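Local coordinates for phosphoribosylaminoimidazole-succinocarboxamide synthase (Ehrlichia chaffeensis str. Arkansas, PDB 3KRE), which catalyses the ATP-dependent joining of L-aspartate to a carboxylated aminoimidazole ribonucleotide, forming SAICAR in de novo purine biosynthesis, at residues Ile105-Ile110 against Lys198-Lys203; Glu170-Leu175 against Ser210-Ala215. One frame throughout, in Å; residues are numbered along the deposited sequence.

Interaction 1: residues Ile105-Ile110 against Lys198-Lys203; sequences ITIIPI and KLEFGK
I105 reaches G202 because its CG1 is wedged between the backbone N and the carbonyl carbon (chi1 59°), which carries CD1 to 3.6 Å from G202 CA. On I107, CG1 lies anti to the carbonyl carbon (chi1 -60°), which leaves CG2 anti to the backbone N, where that methyl meets both F201 O and the carboxylate of E200, the I107 and E200 side chains crossing at about a right angle. The setting is an antiparallel strand pair in the large sheet of the enzyme. T106 and K203 form its hydrogen-bonded pair, T106 N giving its hydrogen to K203 O at 2.9 Å and K203 N returning one to T106 O. Next comes the non-hydrogen-bonded pair I107 and G202, whose CA atoms are just 3.9 Å apart. I108 N then donates to F201 O over 2.9 Å, in the carbonyl plane, while I108 CD1 touches F201 CB and K203 CG. The ammonium of K203 is taken up by E168.

Beyond I108 the chain makes an inverse gamma turn centred on P109, and the strands separate around water. E200 OE2 is held by K198 NZ and K144, while OE1 takes a weak bond from a second water, which also donates to I108 O. The first water accepts from F201 N at 2.8 Å and sits 2.9 Å from I108 O and 2.7 Å from I110 O.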
# COMPACT_ATOMS: atom_id res chain seq x y z
N ILE A 105 9.50 -13.27 -0.60
CA ILE A 105 9.98 -12.75 -1.87
C ILE A 105 11.01 -11.62 -1.66
O ILE A 105 11.11 -11.06 -0.56
CB ILE A 105 8.81 -12.24 -2.75
CG1 ILE A 105 8.01 -11.14 -2.05
CG2 ILE A 105 7.88 -13.38 -3.16
CD1 ILE A 105 6.95 -10.51 -2.98
N THR A 106 11.79 -11.32 -2.70
CA THR A 106 12.69 -10.18 -2.65
C THR A 106 11.98 -8.95 -3.16
O THR A 106 11.48 -8.96 -4.27
CB THR A 106 13.98 -10.43 -3.43
OG1 THR A 106 14.62 -11.58 -2.84
CG2 THR A 106 14.92 -9.26 -3.27
N ILE A 107 11.92 -7.92 -2.32
CA ILE A 107 11.15 -6.74 -2.65
C ILE A 107 12.02 -5.88 -3.55
O ILE A 107 13.21 -5.68 -3.27
CB ILE A 107 10.72 -5.96 -1.40
CG1 ILE A 107 9.86 -6.85 -0.49
CG2 ILE A 107 9.92 -4.69 -1.76
CD1 ILE A 107 8.61 -7.36 -1.18
N ILE A 108 11.45 -5.41 -4.64
CA ILE A 108 12.10 -4.44 -5.52
C ILE A 108 12.06 -3.07 -4.82
O ILE A 108 11.04 -2.65 -4.31
CB ILE A 108 11.39 -4.39 -6.89
CG1 ILE A 108 11.47 -5.75 -7.59
CG2 ILE A 108 11.90 -3.23 -7.79
CD1 ILE A 108 10.26 -6.07 -8.36
N PRO A 109 13.18 -2.35 -4.79
CA PRO A 109 13.22 -1.21 -3.88
C PRO A 109 12.62 0.06 -4.49
O PRO A 109 13.24 1.14 -4.40
CB PRO A 109 14.71 -1.04 -3.63
CG PRO A 109 15.29 -1.34 -4.94
CD PRO A 109 14.43 -2.44 -5.57
N ILE A 110 11.43 -0.08 -5.07
CA ILE A 110 10.65 1.01 -5.68
C ILE A 110 9.28 1.09 -5.01
O ILE A 110 8.67 0.04 -4.77
CB ILE A 110 10.40 0.73 -7.18
CG1 ILE A 110 11.72 0.55 -7.94
CG2 ILE A 110 9.54 1.83 -7.81
CD1 ILE A 110 11.55 0.08 -9.38
N LYS A 198 -0.07 3.66 -2.76
CA LYS A 198 1.30 3.24 -2.97
C LYS A 198 1.33 1.72 -3.00
O LYS A 198 0.71 1.05 -2.15
CB LYS A 198 2.21 3.76 -1.84
CG LYS A 198 3.70 3.38 -1.92
CD LYS A 198 4.05 2.01 -1.34
CE LYS A 198 4.23 1.99 0.21
NZ LYS A 198 3.88 0.60 0.66
N LEU A 199 2.06 1.18 -3.97
CA LEU A 199 2.28 -0.24 -4.13
C LEU A 199 3.77 -0.57 -4.06
O LEU A 199 4.61 0.25 -4.43
CB LEU A 199 1.80 -0.71 -5.51
CG LEU A 199 0.33 -0.49 -5.81
CD1 LEU A 199 0.03 -0.99 -7.25
CD2 LEU A 199 -0.57 -1.19 -4.74
N GLU A 200 4.08 -1.79 -3.61
CA GLU A 200 5.41 -2.36 -3.71
C GLU A 200 5.28 -3.74 -4.27
O GLU A 200 4.30 -4.46 -3.97
CB GLU A 200 6.08 -2.46 -2.32
CG GLU A 200 6.36 -1.09 -1.74
CD GLU A 200 6.98 -1.18 -0.36
OE1 GLU A 200 7.74 -2.14 -0.09
OE2 GLU A 200 6.73 -0.24 0.42
N PHE A 201 6.27 -4.13 -5.06
CA PHE A 201 6.27 -5.44 -5.68
C PHE A 201 7.56 -6.16 -5.32
O PHE A 201 8.58 -5.53 -5.03
CB PHE A 201 6.21 -5.29 -7.19
CG PHE A 201 4.86 -4.77 -7.72
CD1 PHE A 201 3.90 -5.64 -8.21
CD2 PHE A 201 4.60 -3.40 -7.75
CE1 PHE A 201 2.67 -5.13 -8.70
CE2 PHE A 201 3.36 -2.93 -8.24
CZ PHE A 201 2.45 -3.79 -8.72
N GLY A 202 7.52 -7.48 -5.45
CA GLY A 202 8.71 -8.29 -5.27
C GLY A 202 8.71 -9.46 -6.24
O GLY A 202 7.78 -9.63 -7.02
N LYS A 203 9.78 -10.21 -6.22
CA LYS A 203 9.93 -11.32 -7.13
C LYS A 203 10.31 -12.55 -6.34
O LYS A 203 10.95 -12.44 -5.25
CB LYS A 203 10.98 -11.01 -8.19
CG LYS A 203 10.52 -9.96 -9.18
CD LYS A 203 11.27 -10.04 -10.48
CE LYS A 203 12.54 -9.29 -10.48
NZ LYS A 203 13.28 -9.53 -11.81
O HOH W 1 8.41 -2.48 -5.60
O HOH W 2 10.25 -1.01 -1.83

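Interaction 2: residues Glu170-Leu175 against Ser210-Ala215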
# COMPACT_ATOMS: atom_id res chain seq x y z
N GLU A 170 7.30 -1.76 -18.03
CA GLU A 170 6.02 -1.60 -18.71
C GLU A 170 4.95 -2.42 -17.96
O GLU A 170 3.82 -1.97 -17.78
CB GLU A 170 6.12 -2.01 -20.18
CG GLU A 170 4.77 -2.22 -20.94
CD GLU A 170 3.79 -1.03 -21.00
OE1 GLU A 170 3.60 -0.22 -20.02
OE2 GLU A 170 3.09 -0.95 -22.07
N LYS A 171 5.31 -3.63 -17.52
CA LYS A 171 4.35 -4.49 -16.80
C LYS A 171 3.90 -3.84 -15.48
O LYS A 171 2.72 -3.84 -15.15
CB LYS A 171 4.96 -5.86 -16.53
CG LYS A 171 4.07 -6.84 -15.80
CD LYS A 171 2.95 -7.41 -16.65
CE LYS A 171 2.34 -8.68 -16.00
NZ LYS A 171 3.12 -9.96 -16.22
N ILE A 172 4.84 -3.27 -14.74
CA ILE A 172 4.50 -2.70 -13.45
C ILE A 172 3.51 -1.55 -13.60
O ILE A 172 2.61 -1.36 -12.77
CB ILE A 172 5.77 -2.31 -12.65
CG1 ILE A 172 5.50 -2.32 -11.15
CG2 ILE A 172 6.34 -0.98 -13.03
CD1 ILE A 172 6.79 -2.33 -10.34
N LYS A 173 3.62 -0.82 -14.70
CA LYS A 173 2.69 0.28 -14.95
C LYS A 173 1.30 -0.27 -15.34
O LYS A 173 0.26 0.23 -14.87
CB LYS A 173 3.24 1.22 -16.00
CG LYS A 173 4.56 1.86 -15.57
CD LYS A 173 4.98 3.01 -16.50
CE LYS A 173 5.61 2.54 -17.72
NZ LYS A 173 5.85 3.72 -18.65
N ILE A 174 1.29 -1.31 -16.15
CA ILE A 174 0.01 -1.92 -16.58
C ILE A 174 -0.71 -2.49 -15.34
O ILE A 174 -1.93 -2.28 -15.12
CB ILE A 174 0.24 -3.03 -17.61
CG1 ILE A 174 0.67 -2.43 -18.96
CG2 ILE A 174 -1.02 -3.92 -17.74
CD1 ILE A 174 1.27 -3.50 -19.92
N LEU A 175 0.05 -3.20 -14.50
CA LEU A 175 -0.50 -3.81 -13.29
C LEU A 175 -1.00 -2.74 -12.33
O LEU A 175 -2.07 -2.90 -11.73
CB LEU A 175 0.55 -4.70 -12.57
CG LEU A 175 0.95 -5.99 -13.28
CD1 LEU A 175 2.14 -6.69 -12.53
CD2 LEU A 175 -0.27 -6.96 -13.45
N SER A 210 10.83 -14.69 -12.60
CA SER A 210 9.69 -14.42 -11.74
C SER A 210 8.86 -13.26 -12.30
O SER A 210 9.42 -12.27 -12.78
CB SER A 210 10.18 -14.05 -10.36
OG SER A 210 9.12 -13.78 -9.49
N ASP A 211 7.55 -13.37 -12.25
CA ASP A 211 6.70 -12.21 -12.54
C ASP A 211 6.72 -11.32 -11.28
O ASP A 211 7.36 -11.65 -10.27
CB ASP A 211 5.30 -12.68 -12.93
CG ASP A 211 4.50 -11.64 -13.73
OD1 ASP A 211 4.93 -10.47 -13.93
OD2 ASP A 211 3.40 -12.04 -14.18
N LEU A 212 6.06 -10.17 -11.37
CA LEU A 212 6.01 -9.19 -10.32
C LEU A 212 4.84 -9.53 -9.40
O LEU A 212 3.70 -9.67 -9.86
CB LEU A 212 5.83 -7.79 -10.94
CG LEU A 212 6.96 -7.33 -11.85
CD1 LEU A 212 6.60 -5.97 -12.55
CD2 LEU A 212 8.28 -7.25 -11.07
N PHE A 213 5.14 -9.72 -8.12
CA PHE A 213 4.13 -10.05 -7.12
C PHE A 213 3.87 -8.85 -6.27
O PHE A 213 4.79 -8.30 -5.69
CB PHE A 213 4.61 -11.21 -6.24
CG PHE A 213 4.60 -12.53 -6.99
CD1 PHE A 213 3.55 -13.41 -6.85
CD2 PHE A 213 5.59 -12.80 -7.92
CE1 PHE A 213 3.51 -14.59 -7.56
CE2 PHE A 213 5.54 -14.01 -8.68
CZ PHE A 213 4.53 -14.88 -8.47
N LEU A 214 2.60 -8.52 -6.11
CA LEU A 214 2.24 -7.43 -5.22
C LEU A 214 2.55 -7.83 -3.76
O LEU A 214 2.19 -8.92 -3.28
CB LEU A 214 0.77 -7.07 -5.35
CG LEU A 214 0.35 -5.79 -4.65
CD1 LEU A 214 0.98 -4.56 -5.33
CD2 LEU A 214 -1.17 -5.72 -4.69
N ALA A 215 3.20 -6.92 -3.04
CA ALA A 215 3.66 -7.20 -1.67
C ALA A 215 3.22 -6.09 -0.72
O ALA A 215 2.24 -5.40 -0.99
CB ALA A 215 5.15 -7.36 -1.70
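OD2 of D211 is gripped by two lysines, K171 of the helix, whose NZ lies 2.9 Å away on the syn side of the carboxylate, and K88 from another part of the chain. This is a helix-to-loop contact: helix 166-189 lies against the loop that leads into strand 213-214 of the sheet. OD1 takes a weaker bond from the same K171 NZ, and it also receives L212 N at 2.8 Å, from above the carboxylate plane. The aspartate is therefore tied to the backbone of the next residue as well as to the helix, which limits its rotation, and the two lysines would favour its charged form. K171 gets there on a chain bent at chi2 and again at chi4.

Beyond the salt bridge, L212 points at the helix and meets side chains one turn apart, crossing I172 at about a right angle; CG of K171 also flanks its CD1. I172, with CG1 anti to the backbone N (chi1 -155°), packs against F201 of the sheet as well. S210 OG bonds to D211 O and to L204 N of strand 192-204. L212 CD1 lies 3.8 Å from I172 CB, and L212 CB is 4.2 Å from L175 CD1.

How the interactions relate
From the N terminus the segments come in the order 105-110, 170-175, 198-203 and 210-215, so the two contacts cross rather than nest. Interaction 1 closes a loop of 87 residues that carries helix 166-189, the first partner of interaction 2. Interaction 2 closes a shorter loop of 34 residues, which runs through strand 192-204, the second partner of interaction 1. That strand pairs with both 99-107 and 213-214, and probable backbone bonds from A215 N to E200 O and from G202 N to F213 O join the contacts directly. Together they tie three strands of one sheet to the helix packed against it, with I107 CD1 resting on A215 CB.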